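Local coordinates for catechol 1,2-dioxygenase (Burkholderia ambifaria, PDB 5VXT), which probably catalyses the intradiol ring cleavage of catechol by dioxygen at an iron(III) centre, and binds phosphatidylethanolamine in separate pockets, at residues Gln45-Val48 with His49-Gly53; Leu62-Pro66 with Asp67-Ala71; Leu87-Gly91 with Leu92-Lys96. All coordinates share one frame; numbering follows the deposited sequence.

Contact 1. Residues Gln45-Val48 with His49-Gly53; sequences QQIV and HRLLG. With PTY (phosphatidylethanolamine), chain C.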
loop_
_atom_site.group_PDB
_atom_site.type_symbol
_atom_site.label_atom_id
_atom_site.label_comp_id
_atom_site.label_asym_id
_atom_site.label_seq_id
_atom_site.Cartn_x
_atom_site.Cartn_y
_atom_site.Cartn_z
ATOM N N GLN B 45 -15.199 8.531 1.330
ATOM C CA GLN B 45 -15.400 8.890 -0.073
ATOM C C GLN B 45 -14.669 10.180 -0.418
ATOM O O GLN B 45 -14.004 10.266 -1.459
ATOM C CB GLN B 45 -16.892 9.029 -0.368
ATOM C CG GLN B 45 -17.680 7.738 -0.193
ATOM C CD GLN B 45 -19.174 7.976 -0.086
ATOM O OE1 GLN B 45 -19.620 9.097 0.191
ATOM N NE2 GLN B 45 -19.961 6.916 -0.275
ATOM N N GLN B 46 -14.772 11.186 0.458
ATOM C CA GLN B 46 -14.091 12.462 0.244
ATOM C C GLN B 46 -12.575 12.283 0.174
ATOM O O GLN B 46 -11.917 12.804 -0.737
ATOM C CB GLN B 46 -14.460 13.447 1.362
ATOM C CG GLN B 46 -13.566 14.680 1.392
ATOM C CD GLN B 46 -13.679 15.480 2.681
ATOM O OE1 GLN B 46 -13.971 14.933 3.738
ATOM N NE2 GLN B 46 -13.439 16.782 2.591
ATOM N N ILE B 47 -12.000 11.562 1.141
ATOM C CA ILE B 47 -10.557 11.359 1.149
ATOM C C ILE B 47 -10.117 10.596 -0.088
ATOM O O ILE B 47 -9.129 10.959 -0.737
ATOM C CB ILE B 47 -10.109 10.639 2.433
ATOM C CG1 ILE B 47 -10.307 11.570 3.631
ATOM C CG2 ILE B 47 -8.640 10.164 2.283
ATOM C CD1 ILE B 47 -9.991 10.937 4.975
ATOM N N VAL B 48 -10.825 9.506 -0.413
ATOM C CA VAL B 48 -10.442 8.691 -1.569
ATOM C C VAL B 48 -10.534 9.509 -2.850
ATOM O O VAL B 48 -9.647 9.441 -3.712
ATOM C CB VAL B 48 -11.307 7.416 -1.644
ATOM C CG1 VAL B 48 -11.138 6.724 -3.013
ATOM C CG2 VAL B 48 -10.939 6.445 -0.527
ATOM N N HIS B 49 -11.606 10.298 -3.005
ATOM C CA HIS B 49 -11.731 11.113 -4.210
ATOM C C HIS B 49 -10.536 12.048 -4.376
ATOM O O HIS B 49 -10.003 12.213 -5.484
ATOM C CB HIS B 49 -13.028 11.914 -4.185
ATOM C CG HIS B 49 -13.273 12.686 -5.444
ATOM N ND1 HIS B 49 -12.956 14.022 -5.578
ATOM C CD2 HIS B 49 -13.785 12.301 -6.637
ATOM C CE1 HIS B 49 -13.277 14.429 -6.793
ATOM N NE2 HIS B 49 -13.785 13.405 -7.455
ATOM N N ARG B 50 -10.083 12.651 -3.281
ATOM C CA ARG B 50 -8.976 13.591 -3.378
ATOM C C ARG B 50 -7.664 12.868 -3.678
ATOM O O ARG B 50 -6.894 13.295 -4.547
ATOM C CB ARG B 50 -8.878 14.395 -2.084
ATOM C CG ARG B 50 -7.562 15.129 -1.953
ATOM C CD ARG B 50 -7.418 16.220 -2.994
ATOM N NE ARG B 50 -6.202 16.990 -2.759
ATOM C CZ ARG B 50 -6.167 18.169 -2.156
ATOM N NH1 ARG B 50 -7.293 18.722 -1.707
ATOM N NH2 ARG B 50 -5.004 18.782 -1.981
ATOM N N LEU B 51 -7.385 11.773 -2.962
ATOM C CA LEU B 51 -6.112 11.087 -3.162
ATOM C C LEU B 51 -6.054 10.414 -4.523
ATOM O O LEU B 51 -5.012 10.436 -5.188
ATOM C CB LEU B 51 -5.879 10.057 -2.068
ATOM C CG LEU B 51 -5.811 10.630 -0.653
ATOM C CD1 LEU B 51 -5.414 9.530 0.316
ATOM C CD2 LEU B 51 -4.819 11.781 -0.616
ATOM N N LEU B 52 -7.159 9.794 -4.938
ATOM C CA LEU B 52 -7.201 9.158 -6.252
ATOM C C LEU B 52 -7.073 10.191 -7.369
ATOM O O LEU B 52 -6.334 9.976 -8.341
ATOM C CB LEU B 52 -8.497 8.359 -6.378
ATOM C CG LEU B 52 -8.654 7.359 -7.525
ATOM C CD1 LEU B 52 -7.626 6.210 -7.416
ATOM C CD2 LEU B 52 -10.093 6.846 -7.545
ATOM N N GLY B 53 -7.766 11.327 -7.237
ATOM C CA GLY B 53 -7.619 12.393 -8.214
ATOM C C GLY B 53 -6.204 12.927 -8.278
ATOM O O GLY B 53 -5.677 13.185 -9.358
HETATM C C1 PTY C . -11.512 4.140 8.773
HETATM C C2 PTY C . -12.438 -1.904 11.025
HETATM C C3 PTY C . -11.305 -1.369 11.890
HETATM O O4 PTY C . -11.235 4.892 7.596
HETATM C C5 PTY C . -12.011 1.893 9.666
HETATM C C6 PTY C . -11.784 2.691 8.395
HETATM O O7 PTY C . -10.644 2.166 7.720
HETATM C C8 PTY C . -10.985 1.231 6.659
HETATM O O10 PTY C . -11.627 0.218 6.891
HETATM C C11 PTY C . -10.495 1.549 5.274
HETATM C C12 PTY C . -9.621 2.776 5.450
HETATM C C13 PTY C . -8.632 2.892 4.310
HETATM C C14 PTY C . -8.900 4.169 3.536
HETATM C C15 PTY C . -7.621 4.597 2.842
HETATM C C16 PTY C . -6.958 3.383 2.214
HETATM C C17 PTY C . -6.142 3.804 1.003
HETATM C C18 PTY C . -6.943 4.814 0.201
HETATM C C19 PTY C . -6.210 5.165 -1.082
HETATM C C20 PTY C . -7.209 5.240 -2.223
HETATM C C21 PTY C . -6.889 6.408 -3.142
HETATM C C22 PTY C . -5.408 6.746 -3.109
HETATM C C23 PTY C . -4.706 6.306 -4.382
HETATM C C24 PTY C . -3.977 4.990 -4.160
HETATM C C25 PTY C . -4.862 3.801 -4.507
HETATM C C26 PTY C . -3.975 2.596 -4.786
HETATM C C27 PTY C . -4.423 1.879 -6.049
HETATM C C28 PTY C . -3.411 0.796 -6.372
HETATM C C29 PTY C . -3.368 -0.205 -5.244
HETATM C C30 PTY C . -10.662 6.217 7.725
HETATM C C31 PTY C . -10.234 7.001 6.508
HETATM O O30 PTY C . -10.511 6.673 8.842
HETATM C C32 PTY C . -8.781 6.651 6.198
HETATM C C33 PTY C . -8.212 7.459 5.036
HETATM C C34 PTY C . -6.696 7.565 5.153
HETATM C C35 PTY C . -6.106 8.452 4.068
HETATM C C36 PTY C . -4.629 8.703 4.327
HETATM C C37 PTY C . -3.874 7.384 4.311
HETATM C C38 PTY C . -2.469 7.596 3.776
HETATM C C39 PTY C . -1.692 6.291 3.729
HETATM C C40 PTY C . -0.571 6.394 2.699
HETATM C C41 PTY C . 0.745 5.906 3.300
HETATM C C42 PTY C . 1.951 6.090 2.380
HETATM C C43 PTY C . 3.221 5.633 3.090
HETATM C C44 PTY C . 2.956 4.386 3.909
HETATM P P1 PTY C . -10.616 1.172 11.793
HETATM O O11 PTY C . -10.616 -0.328 11.200
HETATM O O12 PTY C . -9.227 1.475 12.305
HETATM O O13 PTY C . -11.797 1.315 12.726
HETATM O O14 PTY C . -10.866 2.084 10.491
HETATM N N1 PTY C . -13.497 -0.913 10.977
#
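I47 and L51, one helical turn apart, run alongside each other, both directed to the same flank of the helix, and together they give it an apolar surface for the phospholipid. Their branches meet through I47 CG2 and L51 CD1, 3.8 Å apart. I47 CG2 stands anti to the backbone N, with CG1 beside that N (chi1 -68°); this sends CG2 along the helix to L51 and also onto an acyl chain of the phosphatidylethanolamine, 3.5 Å from its C35. The second acyl chain runs past the other residue, where L51 CB comes within 3.5 Å of lipid C22. L51 thus meets both tails through apolar contacts, since its CD1 also lies near C35, and it touches a second lipid as well. Beneath this surface the main chain is regular helix: L51 N donates to I47 O at 2.9 Å, and L52 N donates to V48 O at 2.8 Å.

The polar side chains turn elsewhere. R50, bent at chi2 (67°), bridges to D54 in the next turn and to D61 of the second subunit, while Q45 NE2 donates to L229 O of that subunit. Helix 42-62 is thus wedged between three neighbours: the lipid along I47 and L51, helix 17-27 of the same chain against V48, H49 and L52, and the second subunit, whose A58 packs on L51 and L62 on R50.

Contact 2. Residues Leu62-Pro66 with Asp67-Ala71; sequences LDITP and DEVWA. With PTY (phosphatidylethanolamine), chain I.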
loop_
_atom_site.group_PDB
_atom_site.type_symbol
_atom_site.label_atom_id
_atom_site.label_comp_id
_atom_site.label_asym_id
_atom_site.label_seq_id
_atom_site.Cartn_x
_atom_site.Cartn_y
_atom_site.Cartn_z
ATOM N N LEU B 62 3.480 13.721 -14.914
ATOM C CA LEU B 62 4.807 13.135 -15.033
ATOM C C LEU B 62 4.873 12.018 -16.068
ATOM O O LEU B 62 5.943 11.419 -16.235
ATOM C CB LEU B 62 5.273 12.605 -13.672
ATOM C CG LEU B 62 5.399 13.648 -12.552
ATOM C CD1 LEU B 62 5.907 13.010 -11.258
ATOM C CD2 LEU B 62 6.310 14.777 -12.996
ATOM N N ASP B 63 3.765 11.736 -16.762
ATOM C CA ASP B 63 3.652 10.634 -17.721
ATOM C C ASP B 63 4.145 9.327 -17.107
ATOM O O ASP B 63 5.037 8.655 -17.625
ATOM C CB ASP B 63 4.413 10.933 -19.012
ATOM C CG ASP B 63 3.923 10.091 -20.178
ATOM O OD1 ASP B 63 4.535 10.169 -21.261
ATOM O OD2 ASP B 63 2.912 9.362 -20.017
ATOM N N ILE B 64 3.556 8.985 -15.966
ATOM C CA ILE B 64 3.913 7.741 -15.299
ATOM C C ILE B 64 3.360 6.572 -16.103
ATOM O O ILE B 64 2.140 6.412 -16.242
ATOM C CB ILE B 64 3.400 7.743 -13.854
ATOM C CG1 ILE B 64 3.976 8.964 -13.145
ATOM C CG2 ILE B 64 3.796 6.465 -13.153
ATOM C CD1 ILE B 64 3.628 9.038 -11.621
ATOM N N THR B 65 4.261 5.753 -16.645
ATOM C CA THR B 65 3.874 4.707 -17.582
ATOM C C THR B 65 3.167 3.571 -16.854
ATOM O O THR B 65 3.353 3.390 -15.651
ATOM C CB THR B 65 5.104 4.152 -18.293
ATOM O OG1 THR B 65 5.880 3.380 -17.365
ATOM C CG2 THR B 65 5.949 5.281 -18.840
ATOM N N PRO B 66 2.358 2.783 -17.570
ATOM C CA PRO B 66 1.784 1.580 -16.946
ATOM C C PRO B 66 2.829 0.692 -16.284
ATOM O O PRO B 66 2.594 0.208 -15.164
ATOM C CB PRO B 66 1.093 0.882 -18.128
ATOM C CG PRO B 66 0.676 2.028 -19.029
ATOM C CD PRO B 66 1.878 2.966 -18.958
ATOM N N ASP B 67 3.981 0.470 -16.932
ATOM C CA ASP B 67 5.035 -0.307 -16.286
ATOM C C ASP B 67 5.396 0.291 -14.933
ATOM O O ASP B 67 5.542 -0.432 -13.943
ATOM C CB ASP B 67 6.283 -0.390 -17.173
ATOM C CG ASP B 67 6.117 -1.344 -18.340
ATOM O OD1 ASP B 67 4.953 -1.718 -18.631
ATOM O OD2 ASP B 67 7.147 -1.714 -18.966
ATOM N N GLU B 68 5.523 1.617 -14.871
ATOM C CA GLU B 68 5.860 2.255 -13.599
ATOM C C GLU B 68 4.723 2.120 -12.594
ATOM O O GLU B 68 4.963 1.889 -11.402
ATOM C CB GLU B 68 6.204 3.725 -13.824
ATOM C CG GLU B 68 7.533 3.912 -14.523
ATOM C CD GLU B 68 7.819 5.355 -14.918
ATOM O OE1 GLU B 68 6.852 6.075 -15.238
ATOM O OE2 GLU B 68 9.011 5.764 -14.932
ATOM N N VAL B 69 3.479 2.240 -13.059
ATOM C CA VAL B 69 2.348 2.125 -12.142
ATOM C C VAL B 69 2.277 0.720 -11.560
ATOM O O VAL B 69 2.093 0.545 -10.352
ATOM C CB VAL B 69 1.034 2.527 -12.838
ATOM C CG1 VAL B 69 -0.172 2.162 -11.965
ATOM C CG2 VAL B 69 1.033 4.035 -13.097
ATOM N N TRP B 70 2.419 -0.304 -12.405
ATOM C CA TRP B 70 2.347 -1.673 -11.897
ATOM C C TRP B 70 3.529 -2.006 -10.994
ATOM O O TRP B 70 3.384 -2.810 -10.063
ATOM C CB TRP B 70 2.252 -2.676 -13.052
ATOM C CG TRP B 70 0.929 -2.526 -13.780
ATOM C CD1 TRP B 70 0.744 -2.203 -15.097
ATOM C CD2 TRP B 70 -0.383 -2.662 -13.217
ATOM N NE1 TRP B 70 -0.590 -2.130 -15.386
ATOM C CE2 TRP B 70 -1.307 -2.427 -14.253
ATOM C CE3 TRP B 70 -0.867 -3.002 -11.947
ATOM C CZ2 TRP B 70 -2.677 -2.482 -14.050
ATOM C CZ3 TRP B 70 -2.212 -3.057 -11.751
ATOM C CH2 TRP B 70 -3.111 -2.796 -12.784
ATOM N N ALA B 71 4.700 -1.428 -11.255
ATOM C CA ALA B 71 5.800 -1.590 -10.312
ATOM C C ALA B 71 5.414 -1.018 -8.956
ATOM O O ALA B 71 5.721 -1.607 -7.909
ATOM C CB ALA B 71 7.067 -0.925 -10.837
HETATM C C1 PTY I . 10.529 0.536 -10.300
HETATM C C2 PTY I . 12.250 -4.802 -6.965
HETATM C C3 PTY I . 12.333 -4.642 -8.479
HETATM O O4 PTY I . 10.418 1.951 -10.208
HETATM C C5 PTY I . 11.209 -1.469 -8.984
HETATM C C6 PTY I . 10.864 0.010 -8.908
HETATM O O7 PTY I . 9.742 0.200 -8.044
HETATM C C8 PTY I . 10.118 0.303 -6.639
HETATM O O10 PTY I . 11.234 -0.037 -6.260
HETATM C C11 PTY I . 9.105 0.829 -5.654
HETATM C C12 PTY I . 8.744 2.261 -6.025
HETATM C C13 PTY I . 7.285 2.514 -5.694
HETATM C C14 PTY I . 7.070 3.802 -4.917
HETATM C C15 PTY I . 5.638 3.812 -4.406
HETATM C C16 PTY I . 5.503 4.616 -3.122
HETATM C C17 PTY I . 5.257 6.093 -3.403
HETATM C C18 PTY I . 5.172 6.837 -2.080
HETATM C C19 PTY I . 4.715 8.273 -2.272
HETATM C C20 PTY I . 4.072 8.785 -0.994
HETATM C C21 PTY I . 2.857 7.942 -0.629
HETATM C C22 PTY I . 1.730 8.160 -1.634
HETATM C C23 PTY I . 0.552 7.231 -1.351
HETATM C C24 PTY I . -0.784 7.862 -1.727
HETATM C C25 PTY I . -0.913 8.091 -3.227
HETATM C C26 PTY I . -2.151 8.931 -3.520
HETATM C C27 PTY I . -2.125 10.226 -2.714
HETATM C C28 PTY I . -2.091 11.450 -3.620
HETATM C C29 PTY I . -0.860 11.444 -4.498
HETATM C C30 PTY I . 9.740 2.724 -11.226
HETATM C C31 PTY I . 9.547 4.210 -11.039
HETATM O O30 PTY I . 9.328 2.154 -12.223
HETATM C C32 PTY I . 8.773 4.443 -9.752
HETATM C C33 PTY I . 7.559 3.527 -9.728
HETATM C C34 PTY I . 6.270 4.332 -9.697
HETATM C C35 PTY I . 5.909 4.684 -8.262
HETATM C C36 PTY I . 4.536 5.337 -8.209
HETATM C C37 PTY I . 3.515 4.466 -8.924
HETATM C C38 PTY I . 2.106 4.976 -8.664
HETATM C C39 PTY I . 1.114 3.822 -8.672
HETATM C C40 PTY I . 1.109 3.086 -7.339
HETATM C C41 PTY I . 0.066 3.684 -6.407
HETATM C C42 PTY I . 0.713 4.696 -5.472
HETATM C C43 PTY I . 1.864 4.054 -4.708
HETATM C C44 PTY I . 1.813 4.400 -3.235
HETATM P P1 PTY I . 10.904 -3.623 -10.476
HETATM O O11 PTY I . 11.054 -4.274 -9.004
HETATM O O12 PTY I . 9.611 -4.121 -11.082
HETATM O O13 PTY I . 12.206 -3.844 -11.213
HETATM O O14 PTY I . 10.711 -2.048 -10.187
HETATM N N1 PTY I . 11.572 -6.040 -6.634
#
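E68 folds back over T65, and its side chain can be followed outward atom by atom. CB lies 3.4 Å from T65 O and is also touched by I64 CG2, from a side chain that crosses it at about a right angle. CG, anti to the carbonyl carbon (chi1 -71°), passes T65 OG1 at 3.3 Å and has the ester carbonyl oxygen O30 of the phosphatidylethanolamine at a similar distance. From there the chain runs extended: CD stays against the hydroxyl, 3.7 Å from T65 OG1, and the carboxylate reaches the backbone N-H of T65. OE1 takes that N-H at 3.0 Å, on its anti side and 24° out of the carboxylate plane, and I64 CA also lies against OE1. OE2 at the other corner is held by R43 of the second subunit in a salt bridge, which probably favours the ionised carboxylate.

The exchange is reciprocal. T65 OG1 sits between its own backbone N and carbonyl carbon (chi1 71°), a rotation that turns the oxygen toward the start of the helix, where it accepts from E68 N at 3.1 Å. Next to this, I64 CG2 meets V69 CG2 at 3.7 Å, an apolar contact backed by I59 of helix 42-62. W70 CD1 lies close to P66 O, and its indole makes a cation-pi contact with R318 of the second subunit.

Just before the turn, D63 has positive phi and closes helix 42-62 with a Schellman motif. The two bonds exchanged by T65, the N-cap, and E68 then form a classic capping box that opens helix 66-81 beside the lipid.

Contact 3. Residues Leu87-Gly91 with Leu92-Lys96; sequences LLAAG and LGLEK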
loop_
_atom_site.group_PDB
_atom_site.type_symbol
_atom_site.label_atom_id
_atom_site.label_comp_id
_atom_site.label_asym_id
_atom_site.label_seq_id
_atom_site.Cartn_x
_atom_site.Cartn_y
_atom_site.Cartn_z
ATOM N N LEU B 87 6.499 1.357 8.808
ATOM C CA LEU B 87 7.923 1.671 8.729
ATOM C C LEU B 87 8.208 2.645 7.591
ATOM O O LEU B 87 9.026 3.563 7.734
ATOM C CB LEU B 87 8.725 0.385 8.558
ATOM C CG LEU B 87 10.245 0.434 8.673
ATOM C CD1 LEU B 87 10.627 1.053 9.993
ATOM C CD2 LEU B 87 10.808 -0.963 8.571
ATOM N N LEU B 88 7.544 2.461 6.449
ATOM C CA LEU B 88 7.699 3.414 5.356
ATOM C C LEU B 88 7.075 4.763 5.705
ATOM O O LEU B 88 7.589 5.813 5.294
ATOM C CB LEU B 88 7.077 2.855 4.076
ATOM C CG LEU B 88 7.280 3.723 2.840
ATOM C CD1 LEU B 88 8.747 3.717 2.453
ATOM C CD2 LEU B 88 6.423 3.182 1.694
ATOM N N ALA B 89 5.951 4.756 6.436
ATOM C CA ALA B 89 5.343 6.019 6.835
ATOM C C ALA B 89 6.326 6.851 7.653
ATOM O O ALA B 89 6.394 8.079 7.508
ATOM C CB ALA B 89 4.054 5.758 7.619
ATOM N N ALA B 90 7.110 6.193 8.505
ATOM C CA ALA B 90 8.168 6.897 9.227
ATOM C C ALA B 90 9.286 7.314 8.282
ATOM O O ALA B 90 9.739 8.466 8.306
ATOM C CB ALA B 90 8.719 6.014 10.345
ATOM N N GLY B 91 9.719 6.392 7.420
ATOM C CA GLY B 91 10.864 6.652 6.567
ATOM C C GLY B 91 10.634 7.740 5.537
ATOM O O GLY B 91 11.582 8.417 5.125
ATOM N N LEU B 92 9.395 7.906 5.080
ATOM C CA LEU B 92 9.080 8.973 4.146
ATOM C C LEU B 92 8.684 10.261 4.861
ATOM O O LEU B 92 8.270 11.222 4.211
ATOM C CB LEU B 92 7.985 8.516 3.163
ATOM C CG LEU B 92 8.394 7.395 2.204
ATOM C CD1 LEU B 92 7.246 7.086 1.200
ATOM C CD2 LEU B 92 9.681 7.717 1.454
ATOM N N GLY B 93 8.845 10.319 6.185
ATOM C CA GLY B 93 8.563 11.538 6.907
ATOM C C GLY B 93 7.090 11.807 7.118
ATOM O O GLY B 93 6.735 12.879 7.615
ATOM N N LEU B 94 6.223 10.870 6.744
ATOM C CA LEU B 94 4.800 11.059 6.996
ATOM C C LEU B 94 4.515 11.099 8.493
ATOM O O LEU B 94 3.692 11.899 8.956
ATOM C CB LEU B 94 4.000 9.952 6.315
ATOM C CG LEU B 94 2.492 9.869 6.567
ATOM C CD1 LEU B 94 1.756 11.151 6.157
ATOM C CD2 LEU B 94 1.880 8.659 5.863
ATOM N N GLU B 95 5.190 10.247 9.265
ATOM C CA GLU B 95 4.948 10.237 10.706
ATOM C C GLU B 95 5.412 11.542 11.342
ATOM O O GLU B 95 4.726 12.094 12.218
ATOM C CB GLU B 95 5.635 9.028 11.335
ATOM C CG GLU B 95 5.288 8.796 12.799
ATOM C CD GLU B 95 5.634 7.390 13.284
ATOM O OE1 GLU B 95 6.420 6.678 12.619
ATOM O OE2 GLU B 95 5.113 6.993 14.348
ATOM N N LYS B 96 6.566 12.060 10.903
ATOM C CA LYS B 96 7.010 13.380 11.352
ATOM C C LYS B 96 6.018 14.455 10.930
ATOM O O LYS B 96 5.731 15.379 11.699
ATOM C CB LYS B 96 8.408 13.691 10.803
ATOM C CG LYS B 96 8.876 15.115 11.061
ATOM C CD LYS B 96 8.925 15.469 12.570
ATOM C CE LYS B 96 9.517 16.850 12.780
ATOM N NZ LYS B 96 9.520 17.227 14.231
HETATM O O HOH W 1 8.847 10.461 10.109
#
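L88 packs against L92 where helix 85-91 ends, in a tight turn that joins this helix to helix 94-109 with G93 as N-cap, close to the catechol pocket to which L87 and A90 contribute. L88 has CG anti to the backbone N (chi1 -175°), which swings its end forward along the chain; CD1 approaches L92 CG at 3.7 Å, and the two leucines cross obliquely. The carbonyl of L88 takes the last regular helical bond, from L92 N at 2.8 Å. L88 also packs on Y75 and L79 of helix 66-81 and on T222 and L225 of helix 221-229, while L92 faces a bound phosphatidylethanolamine.

A89 comes next, and its carbonyl is gripped twice from the following helix. E95 N donates to A89 O at 3.0 Å from well above the carbonyl plane, and L94 N adds a weak bond bent to 116°. The methyl of A89 meets L94 CD2 at 4.0 Å, an apolar contact, and W70 of the second subunit packs on A89 as well.

At A90 the methyl is met by the carboxylate of E95, with OE1 3.3 Å from A90 CB. The extended E95 chain carries its other oxygen, OE2, to G121 N and into a salt bridge with R318. G91, last in the helix, offers its carbonyl to R231, and the chain then leaves helical geometry at L92. The positive phi of G93 (77°), which favours glycine, redirects the chain into helix 94-109. G93 N donates to A90 O at 3.0 Å, from above the carbonyl plane. That same carbonyl has a second donor: one water bridges the two helices, giving a hydrogen bond to A90 O at 2.8 Å and accepting one from K96 N at 2.9 Å.

How the contacts relate
All three contacts are local pieces of the N-terminal helical region, in series along the chain, and each also touches the second subunit. Contact 3 is the innermost, about 9 Å from the chain's centre, and entirely buried; contact 1, though 26 Å out, is also buried, and contact 2, 31 Å out, is only partly so. Contact 1 stays within helix 42-62; contact 2 joins that helix to helix 66-81, and contact 3 is the bend between two later helices. Their chemistry follows: a regular helix with an oily flank, a charged side-chain cap, and a glycine turn closed by backbone and water. Lipid touches all three, catechol only contact 3.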